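Local coordinates for beta-n-acetylhexosaminidase (Streptococcus pneumoniae, PDB 4AZH), which probably hydrolyses terminal beta-linked N-acetylglucosamine from the non-reducing ends of glycans, as a family 20 exo-beta-D-N-acetylglucosaminidase module, at residues G19-T24 / D87-A92; P225-D230 / K244-S249; G278-I283 / E300-T305. All coordinates share one frame; numbering follows the deposited sequence.

All three contacts belong to the glycoside hydrolase family 20 catalytic barrel, and each lends one segment to the pocket that holds the inhibitor. Interaction 2 is the buried one nearest the chain's centre: two adjacent parallel barrel strands joined by backbone hydrogen bonds, with mostly apolar side chains on both faces. Interaction 1 joins two loops and is only partly buried; water and a carboxylate do much of the work there. Interaction 3, also buried, ties a 3-10 turn to the end of helix 295-304 through side-chain hydrogen bonds. Interactions 2 and 3 reach the same sheet. Arg20 grips sugar hydroxyls, Phe228 takes the acetamido methyl, and Tyr281 binds the acetamido oxygen.

Interaction 1. Residues G19-T24 / D87-A92; sequences GRKYFT and DPNGTA. With LOG (N-acetylglucosaminono-1,5-lactone (Z)-oxime), chain E.
A chi1 of 178° turns the Tyr22 ring away from its own N and onto Gly90, whose CA sits over the ring centre in a CH-pi contact, 3.7 Å from the centroid. With no side chain on Gly90, the ring lies directly on its backbone. Asp87 OD2 accepts from Tyr22 N at 2.9 Å in a nearly straight hydrogen bond (169°). Asp87 OD1 accepts from Asn89 N at 3.0 Å, an Asx turn within the type I beta turn from Asp87 to Gly90. A water donates to Asp87 OD2 and Tyr22 O and accepts from Asn89 ND2; another bridges Tyr22 OH and Ala92 O. Lys21 NZ lies 4.5 Å from Asp87 OD2, too far for a salt bridge, and bonds the carbonyls of Pro334 and Ala336. Two residues before Tyr22, Arg20 directs its guanidinium edge to the inhibitor: NH2 donates to O3 at 2.7 Å, and NH1 gives weak bonds to O3 and O4. Salt bridges to Asp17 and Asp50 position it. The chemistry implies a carboxylate and water link between two loops, one of which presents a cation to the sugar hydroxyls.

Interaction 2. Residues P225-D230 / K244-S249; sequences PMAFND and KDVLIS. With LOG (N-acetylglucosaminono-1,5-lactone (Z)-oxime), chain E.
Pro225 meets the second strand through its carbonyl, which accepts from Leu247 N at 2.8 Å, and its ring CG lies loosely beside Val246 CG2, just before the strand. Met226 pairs with Leu247 in parallel register. Its side chain is fully extended from chi1 onward, and this reach carries the terminal CE past Leu247 to lie 3.6 Å from Ser249 CB. Ala227 makes two backbone bonds: its N donates to Leu247 O at 3.1 Å, and its O accepts from Ser249 N at 2.8 Å. On the sheet face opposite Met226, Ala227 CB packs on Val246 CG1 at 3.9 Å. Phe228, paired with Ser249, returns to the Met226 face. The Ser249 hydroxyl, hydrogen-bonded to Thr276, lies at the ring edge, with OG 3.4 Å from Phe228 CD1. Over one face of the ring, centred, stands the inhibitor's acetamido methyl C8, 3.7 Å from Phe228 CD1, so the aromatic forms an apolar wall of the N-acetyl subsite. Asn229 leaves the pairing with a weak bond from its N to Ser249 O; its CB rests on Ile248 CG2 at 3.6 Å, and its amide turns to Trp251 and Ser252. The pair belongs to the curled parallel sheet of the TIM barrel: strand 177-181 flanks 224-228, strand 272-275 flanks 247-250, helix 204-220 packs on Pro225 and Val246 from outside, and strand 322-330 meets Met226, Phe228, Leu247 and Ser249 across the interior.

Interaction 3. Residues G278-I283 / E300-T305; sequences GDWYYI and ENTGKT. With LOG (N-acetylglucosaminono-1,5-lactone (Z)-oxime), chain E.
Two donors reach Asn301 O from opposite faces of its carbonyl plane where helix 295-304 ends. Trp280 NE1 donates to Asn301 O at 3.3 Å, from well above that plane, while Thr305 N holds the oxygen from the opposite face through the helical bond. The indole thus meets the helix end by its edge, and Trp280 CZ2 also approaches Thr305 O at 3.6 Å. The Asn301 side chain adds a second tie: its ND2 donates to Asp279 O at 3.0 Å, with the acceptor lying in the amide plane and an N-H...O angle of 162°. Thr305 OG1 and Asp279 OD2 also meet, their side chains crossing at about a right angle, but the modelled 2.4 Å is implausibly short and its exact length doubtful. Farther along the segment, chi1 of -84° sets CG of Tyr281 anti to its carbonyl carbon, and the side chain carries OH to the inhibitor: it donates to the acetamido O7 at 2.6 Å. Ile283 CD1 lies 3.3 Å from O6 of the inhibitor. Strand 282-283, helix 295-304 and strand 322-330 form a beta-alpha-beta unit, and a tyrosine holding the N-acetyl carbonyl is consistent with the substrate-assisted active site of family 20 hydrolases.

Interaction 1. Residues G19-T24 / D87-A92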
loop_
_atom_site.group_PDB
_atom_site.type_symbol
_atom_site.label_atom_id
_atom_site.label_comp_id
_atom_site.label_asym_id
_atom_site.label_seq_id
_atom_site.Cartn_x
_atom_site.Cartn_y
_atom_site.Cartn_z
ATOM N N GLY A 19 5.120 -1.789 -8.651
ATOM C CA GLY A 19 5.015 -3.101 -9.243
ATOM C C GLY A 19 5.103 -2.967 -10.749
ATOM O O GLY A 19 5.869 -3.678 -11.401
ATOM N N ARG A 20 4.309 -2.077 -11.322
ATOM C CA ARG A 20 4.368 -1.907 -12.759
ATOM C C ARG A 20 5.688 -1.217 -13.143
ATOM O O ARG A 20 6.287 -1.544 -14.179
ATOM C CB ARG A 20 3.157 -1.126 -13.297
ATOM C CG ARG A 20 1.801 -1.816 -13.161
ATOM C CD ARG A 20 0.699 -0.989 -13.833
ATOM N NE ARG A 20 -0.619 -1.651 -13.922
ATOM C CZ ARG A 20 -1.632 -1.418 -13.093
ATOM N NH1 ARG A 20 -1.474 -0.588 -12.048
ATOM N NH2 ARG A 20 -2.794 -2.032 -13.280
ATOM N N LYS A 21 6.154 -0.311 -12.277
ATOM C CA LYS A 21 7.234 0.615 -12.585
ATOM C C LYS A 21 8.277 0.588 -11.465
ATOM O O LYS A 21 7.918 0.428 -10.296
ATOM C CB LYS A 21 6.645 2.035 -12.759
ATOM C CG LYS A 21 7.671 3.098 -13.113
ATOM C CD LYS A 21 7.050 4.439 -13.452
ATOM C CE LYS A 21 8.159 5.456 -13.737
ATOM N NZ LYS A 21 8.669 5.322 -15.121
ATOM N N TYR A 22 9.562 0.750 -11.819
ATOM C CA TYR A 22 10.642 0.712 -10.841
ATOM C C TYR A 22 10.832 2.075 -10.147
ATOM O O TYR A 22 10.739 3.150 -10.785
ATOM C CB TYR A 22 11.937 0.205 -11.505
ATOM C CG TYR A 22 13.139 0.175 -10.578
ATOM C CD1 TYR A 22 13.947 1.298 -10.418
ATOM C CD2 TYR A 22 13.440 -0.954 -9.840
ATOM C CE1 TYR A 22 15.023 1.292 -9.538
ATOM C CE2 TYR A 22 14.516 -0.989 -8.973
ATOM C CZ TYR A 22 15.317 0.140 -8.823
ATOM O OH TYR A 22 16.395 0.121 -7.939
ATOM N N PHE A 23 11.067 2.040 -8.842
ATOM C CA PHE A 23 11.417 3.228 -8.058
ATOM C C PHE A 23 12.685 2.903 -7.293
ATOM O O PHE A 23 12.796 1.805 -6.745
ATOM C CB PHE A 23 10.332 3.593 -7.033
ATOM C CG PHE A 23 9.088 4.169 -7.639
ATOM C CD1 PHE A 23 8.176 3.358 -8.307
ATOM C CD2 PHE A 23 8.820 5.517 -7.534
ATOM C CE1 PHE A 23 7.023 3.897 -8.871
ATOM C CE2 PHE A 23 7.666 6.059 -8.089
ATOM C CZ PHE A 23 6.761 5.244 -8.754
ATOM N N THR A 24 13.625 3.844 -7.237
ATOM C CA THR A 24 14.853 3.605 -6.506
ATOM C C THR A 24 14.571 3.682 -5.025
ATOM O O THR A 24 13.576 4.308 -4.604
ATOM C CB THR A 24 15.900 4.675 -6.827
ATOM O OG1 THR A 24 15.428 5.929 -6.330
ATOM C CG2 THR A 24 16.145 4.776 -8.349
ATOM N N ASP A 87 12.025 -1.971 -17.620
ATOM C CA ASP A 87 12.226 -0.601 -17.172
ATOM C C ASP A 87 13.721 -0.219 -17.184
ATOM O O ASP A 87 14.498 -0.793 -16.442
ATOM C CB ASP A 87 11.652 -0.454 -15.755
ATOM C CG ASP A 87 11.477 0.999 -15.331
ATOM O OD1 ASP A 87 12.253 1.854 -15.784
ATOM O OD2 ASP A 87 10.551 1.298 -14.530
ATOM N N PRO A 88 14.114 0.790 -17.978
ATOM C CA PRO A 88 15.542 1.189 -18.025
ATOM C C PRO A 88 16.109 1.731 -16.706
ATOM O O PRO A 88 17.308 1.840 -16.571
ATOM C CB PRO A 88 15.585 2.284 -19.102
ATOM C CG PRO A 88 14.172 2.771 -19.251
ATOM C CD PRO A 88 13.261 1.626 -18.857
ATOM N N ASN A 89 15.251 2.058 -15.739
ATOM C CA ASN A 89 15.708 2.578 -14.438
ATOM C C ASN A 89 16.082 1.463 -13.440
ATOM O O ASN A 89 16.736 1.728 -12.432
ATOM C CB ASN A 89 14.656 3.502 -13.798
ATOM C CG ASN A 89 14.336 4.742 -14.641
ATOM O OD1 ASN A 89 15.240 5.425 -15.144
ATOM N ND2 ASN A 89 13.036 5.070 -14.754
ATOM N N GLY A 90 15.664 0.223 -13.709
ATOM C CA GLY A 90 15.924 -0.878 -12.778
ATOM C C GLY A 90 14.840 -1.935 -12.812
ATOM O O GLY A 90 13.766 -1.735 -13.422
ATOM N N THR A 91 15.110 -3.070 -12.176
ATOM C CA THR A 91 14.185 -4.191 -12.283
ATOM C C THR A 91 13.510 -4.485 -10.952
ATOM O O THR A 91 12.307 -4.406 -10.858
ATOM C CB THR A 91 14.852 -5.466 -12.845
ATOM O OG1 THR A 91 15.588 -5.153 -14.050
ATOM C CG2 THR A 91 13.792 -6.565 -13.131
ATOM N N ALA A 92 14.294 -4.828 -9.928
ATOM C CA ALA A 92 13.764 -5.269 -8.643
ATOM C C ALA A 92 14.506 -4.599 -7.534
ATOM O O ALA A 92 15.733 -4.433 -7.630
ATOM C CB ALA A 92 13.964 -6.753 -8.510
HETATM C C2 LOG E . -6.483 -1.108 -10.772
HETATM C C3 LOG E . -5.046 -0.591 -10.727
HETATM C C4 LOG E . -4.913 0.512 -11.755
HETATM C C5 LOG E . -5.849 1.640 -11.342
HETATM C C6 LOG E . -5.592 2.877 -12.228
HETATM C C7 LOG E . -7.149 -0.965 -8.384
HETATM C C8 LOG E . -7.352 -1.714 -7.069
HETATM N N2 LOG E . -6.813 -1.730 -9.467
HETATM O O1 LOG E . -9.592 0.440 -11.253
HETATM O O3 LOG E . -4.053 -1.681 -10.949
HETATM O O4 LOG E . -3.606 1.024 -11.740
HETATM O O5 LOG E . -7.163 1.208 -11.471
HETATM O O6 LOG E . -6.077 2.676 -13.534
HETATM C C1 LOG E . -7.444 -0.087 -11.063
HETATM O O7 LOG E . -7.342 0.251 -8.427
HETATM N N1 LOG E . -8.670 -0.495 -10.986
HETATM O O HOH W 1 10.856 3.764 -13.600
HETATM O O HOH W 2 10.557 3.552 -16.972
HETATM O O HOH W 3 17.148 -2.203 -6.852
#

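Interaction 2. Residues P225-D230 / K244-S249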
loop_
_atom_site.group_PDB
_atom_site.type_symbol
_atom_site.label_atom_id
_atom_site.label_comp_id
_atom_site.label_asym_id
_atom_site.label_seq_id
_atom_site.Cartn_x
_atom_site.Cartn_y
_atom_site.Cartn_z
ATOM N N PRO A 225 -4.225 -9.126 7.298
ATOM C CA PRO A 225 -4.403 -9.229 5.845
ATOM C C PRO A 225 -5.225 -8.066 5.284
ATOM O O PRO A 225 -6.147 -7.572 5.932
ATOM C CB PRO A 225 -5.129 -10.573 5.668
ATOM C CG PRO A 225 -5.842 -10.781 6.963
ATOM C CD PRO A 225 -5.090 -10.056 8.041
ATOM N N MET A 226 -4.805 -7.578 4.121
ATOM C CA MET A 226 -5.513 -6.543 3.388
ATOM C C MET A 226 -5.769 -7.106 1.990
ATOM O O MET A 226 -4.993 -7.949 1.513
ATOM C CB MET A 226 -4.663 -5.287 3.333
ATOM C CG MET A 226 -5.244 -4.073 2.605
ATOM S SD MET A 226 -4.035 -2.729 2.772
ATOM C CE MET A 226 -4.513 -1.523 1.544
ATOM N N ALA A 227 -6.850 -6.641 1.355
ATOM C CA ALA A 227 -7.131 -6.975 -0.049
ATOM C C ALA A 227 -8.055 -5.918 -0.616
ATOM O O ALA A 227 -8.694 -5.164 0.159
ATOM C CB ALA A 227 -7.774 -8.356 -0.179
ATOM N N PHE A 228 -8.142 -5.830 -1.947
ATOM C CA PHE A 228 -9.075 -4.881 -2.507
ATOM C C PHE A 228 -10.458 -5.483 -2.485
ATOM O O PHE A 228 -10.625 -6.701 -2.290
ATOM C CB PHE A 228 -8.724 -4.465 -3.909
ATOM C CG PHE A 228 -7.377 -3.828 -4.040
ATOM C CD1 PHE A 228 -7.121 -2.565 -3.508
ATOM C CD2 PHE A 228 -6.363 -4.473 -4.731
ATOM C CE1 PHE A 228 -5.864 -1.956 -3.665
ATOM C CE2 PHE A 228 -5.107 -3.866 -4.888
ATOM C CZ PHE A 228 -4.854 -2.623 -4.335
ATOM N N ASN A 229 -11.448 -4.608 -2.671
ATOM C CA ASN A 229 -12.838 -4.986 -2.513
ATOM C C ASN A 229 -13.378 -5.881 -3.623
ATOM O O ASN A 229 -14.289 -6.674 -3.376
ATOM C CB ASN A 229 -13.718 -3.721 -2.360
ATOM C CG ASN A 229 -13.716 -2.861 -3.595
ATOM O OD1 ASN A 229 -12.805 -2.030 -3.823
ATOM N ND2 ASN A 229 -14.738 -3.044 -4.411
ATOM N N ASP A 230 -12.822 -5.749 -4.831
ATOM C CA ASP A 230 -13.457 -6.294 -6.044
ATOM C C ASP A 230 -14.022 -7.708 -5.866
ATOM O O ASP A 230 -15.198 -7.947 -6.114
ATOM C CB ASP A 230 -12.507 -6.291 -7.235
ATOM C CG ASP A 230 -11.726 -5.017 -7.371
ATOM O OD1 ASP A 230 -11.242 -4.445 -6.368
ATOM O OD2 ASP A 230 -11.554 -4.574 -8.520
ATOM N N LYS A 244 -13.581 -12.843 7.336
ATOM C CA LYS A 244 -14.112 -11.533 7.798
ATOM C C LYS A 244 -13.022 -10.622 8.342
ATOM O O LYS A 244 -13.272 -9.456 8.609
ATOM C CB LYS A 244 -15.179 -11.719 8.896
ATOM C CG LYS A 244 -16.370 -12.600 8.500
ATOM C CD LYS A 244 -17.059 -12.096 7.233
ATOM C CE LYS A 244 -18.240 -12.991 6.867
ATOM N NZ LYS A 244 -17.805 -14.368 6.463
ATOM N N ASP A 245 -11.831 -11.163 8.567
ATOM C CA ASP A 245 -10.761 -10.403 9.234
ATOM C C ASP A 245 -9.959 -9.515 8.287
ATOM O O ASP A 245 -9.043 -8.781 8.734
ATOM C CB ASP A 245 -9.798 -11.347 9.946
ATOM C CG ASP A 245 -10.442 -12.062 11.111
ATOM O OD1 ASP A 245 -11.239 -11.421 11.804
ATOM O OD2 ASP A 245 -10.128 -13.259 11.349
ATOM N N VAL A 246 -10.277 -9.608 7.000
ATOM C CA VAL A 246 -9.498 -8.942 5.953
ATOM C C VAL A 246 -9.863 -7.462 5.985
ATOM O O VAL A 246 -11.062 -7.101 6.025
ATOM C CB VAL A 246 -9.778 -9.526 4.536
ATOM C CG1 VAL A 246 -8.966 -8.789 3.475
ATOM C CG2 VAL A 246 -9.448 -11.012 4.476
ATOM N N LEU A 247 -8.833 -6.622 5.973
ATOM C CA LEU A 247 -9.008 -5.188 5.846
ATOM C C LEU A 247 -9.276 -4.930 4.386
ATOM O O LEU A 247 -8.427 -5.161 3.548
ATOM C CB LEU A 247 -7.759 -4.407 6.302
ATOM C CG LEU A 247 -7.808 -2.884 6.153
ATOM C CD1 LEU A 247 -8.909 -2.264 6.998
ATOM C CD2 LEU A 247 -6.489 -2.280 6.564
ATOM N N ILE A 248 -10.470 -4.444 4.089
ATOM C CA ILE A 248 -10.871 -4.208 2.701
ATOM C C ILE A 248 -10.467 -2.833 2.202
ATOM O O ILE A 248 -11.001 -1.845 2.660
ATOM C CB ILE A 248 -12.387 -4.348 2.559
ATOM C CG1 ILE A 248 -12.815 -5.779 2.909
ATOM C CG2 ILE A 248 -12.811 -4.028 1.146
ATOM C CD1 ILE A 248 -12.330 -6.816 1.901
ATOM N N SER A 249 -9.512 -2.774 1.282
ATOM C CA SER A 249 -9.165 -1.507 0.590
ATOM C C SER A 249 -10.208 -1.252 -0.517
ATOM O O SER A 249 -10.182 -1.905 -1.572
ATOM C CB SER A 249 -7.731 -1.556 0.033
ATOM O OG SER A 249 -7.452 -0.483 -0.878
HETATM C C2 LOG E . -6.483 -1.108 -10.772
HETATM C C3 LOG E . -5.046 -0.591 -10.727
HETATM C C4 LOG E . -4.913 0.512 -11.755
HETATM C C5 LOG E . -5.849 1.640 -11.342
HETATM C C6 LOG E . -5.592 2.877 -12.228
HETATM C C7 LOG E . -7.149 -0.965 -8.384
HETATM C C8 LOG E . -7.352 -1.714 -7.069
HETATM N N2 LOG E . -6.813 -1.730 -9.467
HETATM O O1 LOG E . -9.592 0.440 -11.253
HETATM O O3 LOG E . -4.053 -1.681 -10.949
HETATM O O4 LOG E . -3.606 1.024 -11.740
HETATM O O5 LOG E . -7.163 1.208 -11.471
HETATM O O6 LOG E . -6.077 2.676 -13.534
HETATM C C1 LOG E . -7.444 -0.087 -11.063
HETATM O O7 LOG E . -7.342 0.251 -8.427
HETATM N N1 LOG E . -8.670 -0.495 -10.986
#

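Interaction 3. Residues G278-I283 / E300-T305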
loop_
_atom_site.group_PDB
_atom_site.type_symbol
_atom_site.label_atom_id
_atom_site.label_comp_id
_atom_site.label_asym_id
_atom_site.label_seq_id
_atom_site.Cartn_x
_atom_site.Cartn_y
_atom_site.Cartn_z
ATOM N N GLY A 278 -11.435 5.674 -5.529
ATOM C CA GLY A 278 -11.085 5.911 -6.909
ATOM C C GLY A 278 -10.952 7.392 -7.277
ATOM O O GLY A 278 -10.188 7.719 -8.166
ATOM N N ASP A 279 -11.680 8.281 -6.592
ATOM C CA ASP A 279 -11.629 9.722 -6.905
ATOM C C ASP A 279 -10.219 10.303 -6.778
ATOM O O ASP A 279 -9.887 11.258 -7.453
ATOM C CB ASP A 279 -12.563 10.528 -5.995
ATOM C CG ASP A 279 -14.034 10.272 -6.252
ATOM O OD1 ASP A 279 -14.421 9.618 -7.252
ATOM O OD2 ASP A 279 -14.805 10.750 -5.401
ATOM N N TRP A 280 -9.413 9.717 -5.910
ATOM C CA TRP A 280 -8.128 10.244 -5.587
ATOM C C TRP A 280 -7.024 9.657 -6.422
ATOM O O TRP A 280 -5.872 9.973 -6.173
ATOM C CB TRP A 280 -7.832 9.994 -4.112
ATOM C CG TRP A 280 -8.817 10.640 -3.174
ATOM C CD1 TRP A 280 -9.405 11.895 -3.285
ATOM C CD2 TRP A 280 -9.376 10.074 -1.930
ATOM N NE1 TRP A 280 -10.252 12.141 -2.228
ATOM C CE2 TRP A 280 -10.286 11.086 -1.389
ATOM C CE3 TRP A 280 -9.210 8.878 -1.234
ATOM C CZ2 TRP A 280 -10.988 10.884 -0.213
ATOM C CZ3 TRP A 280 -9.930 8.692 -0.052
ATOM C CH2 TRP A 280 -10.796 9.672 0.442
ATOM N N TYR A 281 -7.345 8.795 -7.393
ATOM C CA TYR A 281 -6.331 8.083 -8.188
ATOM C C TYR A 281 -5.586 9.056 -9.144
ATOM O O TYR A 281 -6.200 9.885 -9.823
ATOM C CB TYR A 281 -7.014 7.027 -9.048
ATOM C CG TYR A 281 -7.290 5.698 -8.400
ATOM C CD1 TYR A 281 -7.142 5.515 -7.019
ATOM C CD2 TYR A 281 -7.748 4.633 -9.162
ATOM C CE1 TYR A 281 -7.410 4.291 -6.418
ATOM C CE2 TYR A 281 -8.004 3.401 -8.582
ATOM C CZ TYR A 281 -7.833 3.225 -7.204
ATOM O OH TYR A 281 -8.076 1.995 -6.608
ATOM N N TYR A 282 -4.267 8.967 -9.181
ATOM C CA TYR A 282 -3.526 9.563 -10.269
ATOM C C TYR A 282 -2.697 8.477 -10.966
ATOM O O TYR A 282 -1.991 7.692 -10.327
ATOM C CB TYR A 282 -2.654 10.704 -9.777
ATOM C CG TYR A 282 -1.692 11.219 -10.822
ATOM C CD1 TYR A 282 -2.150 11.618 -12.092
ATOM C CD2 TYR A 282 -0.325 11.324 -10.553
ATOM C CE1 TYR A 282 -1.265 12.094 -13.054
ATOM C CE2 TYR A 282 0.564 11.805 -11.512
ATOM C CZ TYR A 282 0.091 12.191 -12.753
ATOM O OH TYR A 282 0.958 12.675 -13.718
ATOM N N ILE A 283 -2.844 8.411 -12.285
ATOM C CA ILE A 283 -2.086 7.501 -13.114
ATOM C C ILE A 283 -0.975 8.352 -13.764
ATOM O O ILE A 283 -1.262 9.342 -14.422
ATOM C CB ILE A 283 -3.011 6.898 -14.168
ATOM C CG1 ILE A 283 -4.063 6.003 -13.484
ATOM C CG2 ILE A 283 -2.219 6.150 -15.204
ATOM C CD1 ILE A 283 -5.285 5.762 -14.351
ATOM N N GLU A 300 -8.399 18.128 -7.424
ATOM C CA GLU A 300 -9.723 18.671 -7.149
ATOM C C GLU A 300 -10.529 17.727 -6.222
ATOM O O GLU A 300 -11.239 18.172 -5.307
ATOM C CB GLU A 300 -10.461 18.926 -8.478
ATOM C CG GLU A 300 -11.961 19.151 -8.357
ATOM C CD GLU A 300 -12.648 19.417 -9.705
ATOM O OE1 GLU A 300 -12.270 18.796 -10.746
ATOM O OE2 GLU A 300 -13.576 20.259 -9.724
ATOM N N ASN A 301 -10.393 16.423 -6.443
ATOM C CA ASN A 301 -11.139 15.468 -5.656
ATOM C C ASN A 301 -10.661 15.347 -4.204
ATOM O O ASN A 301 -11.445 14.957 -3.340
ATOM C CB ASN A 301 -11.204 14.123 -6.364
ATOM C CG ASN A 301 -12.170 14.144 -7.539
ATOM O OD1 ASN A 301 -12.987 15.053 -7.654
ATOM N ND2 ASN A 301 -12.073 13.150 -8.416
ATOM N N THR A 302 -9.401 15.704 -3.935
ATOM C CA THR A 302 -8.894 15.732 -2.541
ATOM C C THR A 302 -9.681 16.733 -1.705
ATOM O O THR A 302 -9.637 16.680 -0.482
ATOM C CB THR A 302 -7.375 16.080 -2.411
ATOM O OG1 THR A 302 -7.145 17.438 -2.814
ATOM C CG2 THR A 302 -6.500 15.144 -3.239
ATOM N N GLY A 303 -10.380 17.659 -2.368
ATOM C CA GLY A 303 -11.244 18.643 -1.706
ATOM C C GLY A 303 -12.702 18.240 -1.753
ATOM O O GLY A 303 -13.410 18.322 -0.739
ATOM N N LYS A 304 -13.142 17.772 -2.915
ATOM C CA LYS A 304 -14.538 17.450 -3.147
ATOM C C LYS A 304 -15.000 16.155 -2.519
ATOM O O LYS A 304 -16.134 16.050 -2.125
ATOM C CB LYS A 304 -14.823 17.344 -4.642
ATOM C CG LYS A 304 -15.151 18.649 -5.319
ATOM C CD LYS A 304 -15.987 18.363 -6.561
ATOM C CE LYS A 304 -15.690 19.409 -7.608
ATOM N NZ LYS A 304 -15.530 18.738 -8.934
ATOM N N THR A 305 -14.162 15.137 -2.485
ATOM C CA THR A 305 -14.619 13.888 -1.923
ATOM C C THR A 305 -14.210 13.836 -0.451
ATOM O O THR A 305 -13.019 13.813 -0.155
ATOM C CB THR A 305 -14.047 12.675 -2.676
ATOM O OG1 THR A 305 -14.429 12.747 -4.048
ATOM C CG2 THR A 305 -14.578 11.378 -2.063
HETATM C C2 LOG E . -6.483 -1.108 -10.772
HETATM C C3 LOG E . -5.046 -0.591 -10.727
HETATM C C4 LOG E . -4.913 0.512 -11.755
HETATM C C5 LOG E . -5.849 1.640 -11.342
HETATM C C6 LOG E . -5.592 2.877 -12.228
HETATM C C7 LOG E . -7.149 -0.965 -8.384
HETATM C C8 LOG E . -7.352 -1.714 -7.069
HETATM N N2 LOG E . -6.813 -1.730 -9.467
HETATM O O1 LOG E . -9.592 0.440 -11.253
HETATM O O3 LOG E . -4.053 -1.681 -10.949
HETATM O O4 LOG E . -3.606 1.024 -11.740
HETATM O O5 LOG E . -7.163 1.208 -11.471
HETATM O O6 LOG E . -6.077 2.676 -13.534
HETATM C C1 LOG E . -7.444 -0.087 -11.063
HETATM O O7 LOG E . -7.342 0.251 -8.427
HETATM N N1 LOG E . -8.670 -0.495 -10.986
#